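Local coordinates for uncharacterized protein (Legionella pneumophila subsp. pneumophila str. Philadelphia 1, PDB 4RXV), which is of unknown function, though its N-terminal part belongs to a papain-like (clan CA) peptidase family, which suggests a cysteine-protease-like fold, at residues 12-25 against 98-112. Residues are numbered along the deposited sequence; the frame is centred on the assembly and turned at random. Where two conformers were deposited one is given.
Sequences RLKQEQYQKFVVAD and RVSECSNFAYHSAGV
The Phe21 ring is sandwiched between Phe105 and Arg98. Phe105 CZ sits over one face, off-centre and 3.3 Å from Phe21 CG; Arg98 CB covers the opposite face as a CH-pi contact, 3.7 Å from the Phe21 ring centroid. A bend at chi3 (-66°) folds the Arg98 chain back, laying its guanidinium over Phe21 CE1, the two planes 43° apart. In its own plane that guanidinium meets Glu16 O, which accepts from both NH1 (3.0 Å) and NH2 (2.9 Å). The edges of Phe21 and Tyr18 are directed at the His108 ring face, both offset edge-to-face. Tyr18 OH is hydrogen-bonded to His108 ND1 (2.8 Å) and accepts from Ser109 OG. Val112 CG1 is centred over one face of the Arg12 guanidinium, whose NH1 forms a salt bridge with Glu16 OE2. Tyr18, Phe21, Phe105 and His108 thus form a buried aromatic cluster joining the chain after helix 6-14 to helix 105-114 within the peptidase-family region. Beyond it, Val22 N to Arg98 O, Ser100 N to Val22 O and Ala24 N to Ser100 O make a parallel ladder, and Asp25 OD2 receives Cys102 N (2.7 Å). Bonds from ND1 to Tyr18 and NE2 to Asn85 fix the His108 ring; two N-H bonds hold the Arg98 guanidinium, which the nearby, unbonded Glu16 carboxylate may stabilise electrostatically.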
ATOM      1  N   ARG A  12      -7.911  -8.314   6.659  1.00  8.42           N
ATOM      2  CA  ARG A  12      -7.636  -7.053   7.338  1.00  8.58           C
ATOM      3  C   ARG A  12      -7.413  -5.931   6.300  1.00  7.79           C
ATOM      4  O   ARG A  12      -7.874  -4.808   6.489  1.00  8.19           O
ATOM      5  CB  ARG A  12      -6.419  -7.178   8.243  1.00  8.89           C
ATOM      6  CG  ARG A  12      -5.944  -5.855   8.838  1.00  8.84           C
ATOM      7  CD  ARG A  12      -6.978  -5.235   9.776  1.00  9.11           C
ATOM      8  NE  ARG A  12      -6.565  -3.943  10.299  1.00  9.17           N
ATOM      9  CZ  ARG A  12      -6.858  -2.786   9.735  1.00  8.96           C
ATOM     10  NH1 ARG A  12      -7.527  -2.733   8.598  1.00  8.76           N
ATOM     11  NH2 ARG A  12      -6.457  -1.677  10.310  1.00  9.55           N
ATOM     12  N   LEU A  13      -6.683  -6.222   5.232  1.00  7.32           N
ATOM     13  CA  LEU A  13      -6.429  -5.225   4.196  1.00  7.29           C
ATOM     14  C   LEU A  13      -7.701  -4.923   3.399  1.00  7.07           C
ATOM     15  O   LEU A  13      -7.908  -3.768   3.001  1.00  8.15           O
ATOM     16  CB  LEU A  13      -5.307  -5.735   3.289  1.00  7.36           C
ATOM     17  CG  LEU A  13      -3.940  -5.827   3.965  1.00  7.80           C
ATOM     18  CD1 LEU A  13      -3.005  -6.739   3.196  1.00  7.95           C
ATOM     19  CD2 LEU A  13      -3.303  -4.431   4.128  1.00  8.19           C
ATOM     20  N   LYS A  14      -8.545  -5.921   3.168  1.00  7.91           N
ATOM     21  CA  LYS A  14      -9.822  -5.692   2.499  1.00  8.50           C
ATOM     22  C   LYS A  14     -10.697  -4.694   3.279  1.00  8.35           C
ATOM     23  O   LYS A  14     -11.454  -3.934   2.692  1.00  8.64           O
ATOM     24  CB  LYS A  14     -10.552  -7.018   2.240  1.00  8.63           C
ATOM     25  CG  LYS A  14      -9.962  -7.804   1.111  1.00  9.97           C
ATOM     26  CD  LYS A  14     -10.472  -9.217   1.014  1.00 11.76           C
ATOM     27  CE  LYS A  14     -11.951  -9.288   0.824  1.00 13.44           C
ATOM     28  NZ  LYS A  14     -12.369 -10.692   0.601  1.00 16.72           N
ATOM     29  N   GLN A  15     -10.591  -4.690   4.609  1.00  8.29           N
ATOM     30  CA  GLN A  15     -11.366  -3.772   5.425  1.00  8.39           C
ATOM     31  C   GLN A  15     -11.070  -2.321   5.088  1.00  7.62           C
ATOM     32  O   GLN A  15     -11.887  -1.459   5.395  1.00  8.44           O
ATOM     33  CB  GLN A  15     -11.133  -4.024   6.908  1.00  9.52           C
ATOM     34  CG  GLN A  15     -11.694  -5.341   7.389  1.00 10.20           C
ATOM     35  CD  GLN A  15     -11.358  -5.625   8.821  1.00 10.95           C
ATOM     36  OE1 GLN A  15     -10.468  -6.399   9.112  1.00 13.04           O
ATOM     37  NE2 GLN A  15     -12.078  -5.003   9.724  1.00 12.70           N
ATOM     38  N   GLU A  16      -9.906  -2.027   4.499  1.00  7.56           N
ATOM     39  CA  GLU A  16      -9.550  -0.663   4.176  1.00  7.67           C
ATOM     40  C   GLU A  16     -10.249  -0.132   2.936  1.00  7.56           C
ATOM     41  O   GLU A  16     -10.198   1.061   2.677  1.00  8.36           O
ATOM     42  CB  GLU A  16      -8.025  -0.528   4.037  1.00  7.98           C
ATOM     43  CG  GLU A  16      -7.321  -0.810   5.341  1.00  8.34           C
ATOM     44  CD  GLU A  16      -7.828   0.084   6.453  1.00  9.29           C
ATOM     45  OE1 GLU A  16      -7.622   1.309   6.375  1.00 12.88           O
ATOM     46  OE2 GLU A  16      -8.446  -0.427   7.400  1.00 10.71           O
ATOM     47  N   GLN A  17     -10.891  -1.012   2.185  1.00  7.78           N
ATOM     48  CA  GLN A  17     -11.647  -0.619   0.980  1.00  8.46           C
ATOM     49  C   GLN A  17     -10.778   0.239   0.047  1.00  7.70           C
ATOM     50  O   GLN A  17     -11.181   1.323  -0.408  1.00  8.68           O
ATOM     51  CB  GLN A  17     -12.951   0.084   1.349  1.00  9.80           C
ATOM     52  CG  GLN A  17     -13.892  -0.843   2.129  1.00 13.32           C
ATOM     53  CD  GLN A  17     -14.352  -2.042   1.301  1.00 17.41           C
ATOM     54  OE1 GLN A  17     -14.979  -1.853   0.263  1.00 18.81           O
ATOM     55  NE2 GLN A  17     -14.128  -3.258   1.792  1.00 24.97           N
ATOM     56  N   TYR A  18      -9.604  -0.274  -0.287  1.00  7.67           N
ATOM     57  CA  TYR A  18      -8.651   0.471  -1.115  1.00  7.50           C
ATOM     58  C   TYR A  18      -9.212   0.793  -2.503  1.00  7.60           C
ATOM     59  O   TYR A  18      -8.806   1.780  -3.113  1.00  8.54           O
ATOM     60  CB  TYR A  18      -7.364  -0.320  -1.226  1.00  7.59           C
ATOM     61  CG  TYR A  18      -6.530  -0.338   0.044  1.00  7.20           C
ATOM     62  CD1 TYR A  18      -6.168   0.834   0.673  1.00  7.78           C
ATOM     63  CD2 TYR A  18      -6.055  -1.530   0.580  1.00  7.47           C
ATOM     64  CE1 TYR A  18      -5.358   0.838   1.800  1.00  7.45           C
ATOM     65  CE2 TYR A  18      -5.260  -1.542   1.711  1.00  7.39           C
ATOM     66  CZ  TYR A  18      -4.900  -0.349   2.323  1.00  6.67           C
ATOM     67  OH  TYR A  18      -4.061  -0.408   3.409  1.00  7.75           O
ATOM     68  N   GLN A  19     -10.137  -0.035  -2.993  1.00  7.66           N
ATOM     69  CA  GLN A  19     -10.740   0.215  -4.284  1.00  8.37           C
ATOM     70  C   GLN A  19     -11.566   1.495  -4.334  1.00  9.39           C
ATOM     71  O   GLN A  19     -11.895   1.971  -5.419  1.00 10.20           O
ATOM     72  CB  GLN A  19     -11.580  -0.973  -4.742  1.00 10.36           C
ATOM     73  CG  GLN A  19     -12.943  -1.156  -4.110  1.00 11.76           C
ATOM     74  CD  GLN A  19     -12.942  -1.727  -2.725  1.00 16.55           C
ATOM     75  OE1 GLN A  19     -11.909  -1.921  -2.081  1.00 14.88           O
ATOM     76  NE2 GLN A  19     -14.141  -1.990  -2.236  1.00 24.30           N
ATOM     77  N   LYS A  20     -11.902   2.040  -3.186  1.00  8.77           N
ATOM     78  CA  LYS A  20     -12.714   3.247  -3.099  1.00  9.78           C
ATOM     79  C   LYS A  20     -11.904   4.523  -3.048  1.00 10.58           C
ATOM     80  O   LYS A  20     -12.463   5.610  -3.138  1.00 11.52           O
ATOM     81  CB  LYS A  20     -13.676   3.166  -1.893  1.00 11.53           C
ATOM     82  CG  LYS A  20     -14.543   1.931  -1.858  1.00 14.66           C
ATOM     83  CD  LYS A  20     -15.477   1.776  -3.001  1.00 19.95           C
ATOM     84  CE  LYS A  20     -16.276   0.490  -2.846  1.00 26.29           C
ATOM     85  NZ  LYS A  20     -17.206   0.075  -3.876  1.00 30.49           N
ATOM     86  N   PHE A  21     -10.580   4.420  -2.939  1.00 10.08           N
ATOM     87  CA  PHE A  21      -9.761   5.626  -2.928  1.00  9.82           C
ATOM     88  C   PHE A  21      -9.877   6.375  -4.248  1.00  9.75           C
ATOM     89  O   PHE A  21     -10.084   5.781  -5.310  1.00 10.88           O
ATOM     90  CB  PHE A  21      -8.279   5.267  -2.783  1.00  9.42           C
ATOM     91  CG  PHE A  21      -7.754   5.303  -1.373  1.00  9.06           C
ATOM     92  CD1 PHE A  21      -8.155   4.385  -0.423  1.00  9.48           C
ATOM     93  CD2 PHE A  21      -6.815   6.272  -1.008  1.00  9.55           C
ATOM     94  CE1 PHE A  21      -7.609   4.422   0.833  1.00 10.60           C
ATOM     95  CE2 PHE A  21      -6.285   6.299   0.258  1.00 10.11           C
ATOM     96  CZ  PHE A  21      -6.671   5.381   1.166  1.00 10.30           C
ATOM     97  N   VAL A  22      -9.673   7.680  -4.187  1.00  9.56           N
ATOM     98  CA  VAL A  22      -9.302   8.444  -5.361  1.00  9.82           C
ATOM     99  C   VAL A  22      -7.831   8.144  -5.646  1.00  9.86           C
ATOM    100  O   VAL A  22      -6.970   8.335  -4.794  1.00  9.91           O
ATOM    101  CB  VAL A  22      -9.511   9.951  -5.133  1.00 10.91           C
ATOM    102  CG1 VAL A  22      -8.910  10.752  -6.286  1.00 12.01           C
ATOM    103  CG2 VAL A  22     -10.979  10.271  -4.960  1.00 12.37           C
ATOM    104  N   VAL A  23      -7.561   7.669  -6.851  1.00 10.16           N
ATOM    105  CA  VAL A  23      -6.217   7.349  -7.301  1.00  9.97           C
ATOM    106  C   VAL A  23      -5.821   8.515  -8.224  1.00  9.48           C
ATOM    107  O   VAL A  23      -6.245   8.594  -9.388  1.00 10.49           O
ATOM    108  CB  VAL A  23      -6.146   5.994  -8.022  1.00 10.18           C
ATOM    109  CG1 VAL A  23      -4.749   5.712  -8.470  1.00 10.38           C
ATOM    110  CG2 VAL A  23      -6.627   4.891  -7.101  1.00 12.95           C
ATOM    111  N   ALA A  24      -5.023   9.441  -7.694  1.00  9.58           N
ATOM    112  CA  ALA A  24      -4.817  10.737  -8.348  1.00 10.79           C
ATOM    113  C   ALA A  24      -4.029  10.660  -9.650  1.00 11.62           C
ATOM    114  O   ALA A  24      -4.104  11.581 -10.468  1.00 12.81           O
ATOM    115  CB  ALA A  24      -4.151  11.705  -7.369  1.00 12.93           C
ATOM    116  N   ASP A  25      -3.311   9.559  -9.857  1.00 10.62           N
ATOM    117  CA  ASP A  25      -2.495   9.371 -11.051  1.00 10.76           C
ATOM    118  C   ASP A  25      -3.074   8.299 -11.978  1.00 10.82           C
ATOM    119  O   ASP A  25      -2.361   7.799 -12.838  1.00 10.54           O
ATOM    120  CB  ASP A  25      -1.041   9.045 -10.692  1.00 10.87           C
ATOM    121  CG  ASP A  25      -0.902   7.827  -9.809  1.00 10.34           C
ATOM    122  OD1 ASP A  25      -1.921   7.214  -9.413  1.00 10.81           O
ATOM    123  OD2 ASP A  25       0.259   7.512  -9.476  1.00 11.72           O
ATOM    124  N   ARG A  98     -10.763   9.791   0.101  1.00  9.71           N
ATOM    125  CA  ARG A  98      -9.377   9.477   0.470  1.00  8.70           C
ATOM    126  C   ARG A  98      -8.584   9.458  -0.821  1.00  9.05           C
ATOM    127  O   ARG A  98      -9.139   9.077  -1.853  1.00 10.32           O
ATOM    128  CB  ARG A  98      -9.295   8.129   1.189  1.00  8.79           C
ATOM    129  CG  ARG A  98     -10.111   8.088   2.487  1.00  8.71           C
ATOM    130  CD  ARG A  98      -9.991   6.722   3.186  1.00  8.66           C
ATOM    131  NE  ARG A  98     -10.618   5.707   2.363  1.00  8.65           N
ATOM    132  CZ  ARG A  98     -10.444   4.393   2.492  1.00  8.54           C
ATOM    133  NH1 ARG A  98      -9.677   3.876   3.452  1.00  8.86           N
ATOM    134  NH2 ARG A  98     -11.057   3.585   1.643  1.00  8.93           N
ATOM    135  N   VAL A  99      -7.322   9.869  -0.771  1.00  8.69           N
ATOM    136  CA  VAL A  99      -6.538  10.043  -1.983  1.00  8.66           C
ATOM    137  C   VAL A  99      -5.163   9.439  -1.838  1.00  8.24           C
ATOM    138  O   VAL A  99      -4.498   9.648  -0.842  1.00  9.17           O
ATOM    139  CB  VAL A  99      -6.347  11.544  -2.311  1.00 10.33           C
ATOM    140  CG1 VAL A  99      -5.607  11.710  -3.647  1.00 11.60           C
ATOM    141  CG2 VAL A  99      -7.652  12.294  -2.320  1.00 11.86           C
ATOM    142  N   SER A 100      -4.704   8.761  -2.888  1.00  8.43           N
ATOM    143  CA  SER A 100      -3.307   8.340  -2.967  1.00  8.75           C
ATOM    144  C   SER A 100      -2.897   8.137  -4.432  1.00  9.46           C
ATOM    145  O   SER A 100      -3.645   8.491  -5.355  1.00 10.00           O
ATOM    146  CB  SER A 100      -3.053   7.105  -2.105  1.00  9.24           C
ATOM    147  OG  SER A 100      -1.685   6.922  -1.873  1.00 10.18           O
ATOM    148  N   GLU A 101      -1.697   7.602  -4.647  1.00  9.54           N
ATOM    149  CA  GLU A 101      -1.133   7.480  -5.980  1.00  9.58           C
ATOM    150  C   GLU A 101      -0.009   6.427  -5.950  1.00  8.90           C
ATOM    151  O   GLU A 101       0.254   5.796  -4.911  1.00  9.34           O
ATOM    152  CB  GLU A 101      -0.682   8.853  -6.523  1.00 10.33           C
ATOM    153  CG  GLU A 101       0.024   9.731  -5.503  1.00 11.32           C
ATOM    154  CD  GLU A 101       1.241   9.057  -4.963  1.00 12.51           C
ATOM    155  OE1 GLU A 101       1.306   8.803  -3.745  1.00 14.48           O
ATOM    156  OE2 GLU A 101       2.140   8.753  -5.775  1.00 14.33           O
ATOM    157  N   CYS A 102       0.632   6.213  -7.091  1.00  9.38           N
ATOM    158  CA  CYS A 102       1.494   5.055  -7.321  1.00  9.67           C
ATOM    159  C   CYS A 102       2.677   4.955  -6.370  1.00  9.70           C
ATOM    160  O   CYS A 102       3.130   3.855  -6.048  1.00  9.92           O
ATOM    161  CB  CYS A 102       2.001   5.110  -8.771  1.00 10.26           C
ATOM    162  SG  CYS A 102       2.767   3.641  -9.429  1.00 10.51           S
ATOM    163  N   SER A 103       3.204   6.101  -5.965  0.78  9.81           N
ATOM    164  CA  SER A 103       4.351   6.122  -5.073  0.78 10.65           C
ATOM    165  C   SER A 103       4.000   5.804  -3.625  0.78 10.74           C
ATOM    166  O   SER A 103       4.528   4.862  -3.067  0.78 13.19           O
ATOM    167  CB  SER A 103       5.059   7.472  -5.173  0.78 13.48           C
ATOM    168  OG  SER A 103       5.712   7.562  -6.416  0.78 15.22           O
ATOM    169  N   ASN A 104       3.118   6.578  -3.013  1.00  8.94           N
ATOM    170  CA  ASN A 104       2.970   6.541  -1.551  1.00  9.67           C
ATOM    171  C   ASN A 104       1.883   5.618  -1.065  1.00  8.29           C
ATOM    172  O   ASN A 104       1.833   5.373   0.133  1.00  8.87           O
ATOM    173  CB  ASN A 104       2.715   7.942  -0.968  1.00 11.28           C
ATOM    174  CG  ASN A 104       3.898   8.880  -1.113  1.00 13.09           C
ATOM    175  OD1 ASN A 104       4.981   8.483  -1.577  1.00 13.74           O
ATOM    176  ND2 ASN A 104       3.716  10.124  -0.677  1.00 15.27           N
ATOM    177  N   PHE A 105       1.005   5.097  -1.925  1.00  7.63           N
ATOM    178  CA  PHE A 105      -0.131   4.344  -1.419  1.00  7.47           C
ATOM    179  C   PHE A 105       0.314   3.163  -0.536  1.00  6.92           C
ATOM    180  O   PHE A 105      -0.310   2.880   0.488  1.00  7.46           O
ATOM    181  CB  PHE A 105      -0.961   3.865  -2.606  1.00  7.71           C
ATOM    182  CG  PHE A 105      -2.462   3.669  -2.342  1.00  7.52           C
ATOM    183  CD1 PHE A 105      -3.005   3.545  -1.084  1.00  7.79           C
ATOM    184  CD2 PHE A 105      -3.313   3.607  -3.423  1.00  8.52           C
ATOM    185  CE1 PHE A 105      -4.379   3.358  -0.918  1.00  8.59           C
ATOM    186  CE2 PHE A 105      -4.670   3.389  -3.274  1.00  8.63           C
ATOM    187  CZ  PHE A 105      -5.200   3.259  -2.023  1.00  8.58           C
ATOM    188  N   ALA A 106       1.380   2.473  -0.930  1.00  6.94           N
ATOM    189  CA  ALA A 106       1.872   1.317  -0.201  1.00  7.74           C
ATOM    190  C   ALA A 106       2.147   1.636   1.270  1.00  6.81           C
ATOM    191  O   ALA A 106       2.083   0.737   2.102  1.00  7.51           O
ATOM    192  CB  ALA A 106       3.101   0.757  -0.860  1.00  8.43           C
ATOM    193  N   TYR A 107       2.451   2.885   1.600  1.00  7.19           N
ATOM    194  CA  TYR A 107       2.760   3.272   2.958  1.00  7.19           C
ATOM    195  C   TYR A 107       1.545   3.042   3.859  1.00  6.67           C
ATOM    196  O   TYR A 107       1.713   2.751   5.035  1.00  7.65           O
ATOM    197  CB  TYR A 107       3.176   4.728   3.012  1.00  7.69           C
ATOM    198  CG  TYR A 107       4.393   5.120   2.187  1.00  7.54           C
ATOM    199  CD1 TYR A 107       5.224   4.204   1.567  1.00  8.00           C
ATOM    200  CD2 TYR A 107       4.673   6.464   2.001  1.00  9.18           C
ATOM    201  CE1 TYR A 107       6.309   4.611   0.812  1.00  9.84           C
ATOM    202  CE2 TYR A 107       5.754   6.871   1.254  1.00  9.92           C
ATOM    203  CZ  TYR A 107       6.552   5.936   0.654  1.00 10.60           C
ATOM    204  OH  TYR A 107       7.644   6.319  -0.095  1.00 14.65           O
ATOM    205  N   HIS A 108       0.340   3.203   3.310  1.00  7.39           N
ATOM    206  CA  HIS A 108      -0.879   2.978   4.084  1.00  6.96           C
ATOM    207  C   HIS A 108      -0.905   1.542   4.581  1.00  6.94           C
ATOM    208  O   HIS A 108      -1.119   1.277   5.759  1.00  7.39           O
ATOM    209  CB  HIS A 108      -2.075   3.273   3.196  1.00  7.20           C
ATOM    210  CG  HIS A 108      -3.389   3.275   3.899  1.00  7.71           C
ATOM    211  ND1 HIS A 108      -3.957   2.144   4.446  1.00  7.66           N
ATOM    212  CD2 HIS A 108      -4.254   4.293   4.101  1.00  8.68           C
ATOM    213  CE1 HIS A 108      -5.112   2.487   4.978  1.00  7.88           C
ATOM    214  NE2 HIS A 108      -5.318   3.780   4.777  1.00  8.20           N
ATOM    215  N   SER A 109      -0.720   0.602   3.670  0.86  6.59           N
ATOM    216  CA  SER A 109      -0.724  -0.822   4.040  0.86  6.74           C
ATOM    217  C   SER A 109       0.427  -1.186   4.955  0.86  6.95           C
ATOM    218  O   SER A 109       0.236  -2.021   5.849  0.86  6.92           O
ATOM    219  CB  SER A 109      -0.700  -1.719   2.808  0.86  7.63           C
ATOM    220  OG  SER A 109      -1.838  -1.541   2.007  0.86  8.09           O
ATOM    221  N   ALA A 110       1.601  -0.590   4.779  1.00  6.69           N
ATOM    222  CA  ALA A 110       2.684  -0.816   5.727  1.00  7.06           C
ATOM    223  C   ALA A 110       2.231  -0.449   7.140  1.00  7.41           C
ATOM    224  O   ALA A 110       2.501  -1.194   8.087  1.00  7.65           O
ATOM    225  CB  ALA A 110       3.925  -0.051   5.329  1.00  7.97           C
ATOM    226  N   GLY A 111       1.519   0.671   7.293  1.00  7.07           N
ATOM    227  CA  GLY A 111       0.995   1.052   8.596  1.00  7.31           C
ATOM    228  C   GLY A 111      -0.008   0.069   9.146  1.00  7.28           C
ATOM    229  O   GLY A 111       0.075  -0.313  10.316  1.00  8.38           O
ATOM    230  N   VAL A 112      -0.954  -0.357   8.317  1.00  6.97           N
ATOM    231  CA  VAL A 112      -1.943  -1.347   8.737  1.00  6.98           C
ATOM    232  C   VAL A 112      -1.261  -2.606   9.269  1.00  7.64           C
ATOM    233  O   VAL A 112      -1.661  -3.158  10.290  1.00  8.57           O
ATOM    234  CB  VAL A 112      -2.900  -1.671   7.573  1.00  7.64           C
ATOM    235  CG1 VAL A 112      -3.754  -2.877   7.868  1.00  8.71           C
ATOM    236  CG2 VAL A 112      -3.767  -0.446   7.226  1.00  8.34           C
TER
HETATM  237  O   HOH W   1      -3.987  -4.054  11.644  1.00 21.86           O
HETATM  238  O   HOH W   2     -12.394   7.902  -1.616  1.00 11.63           O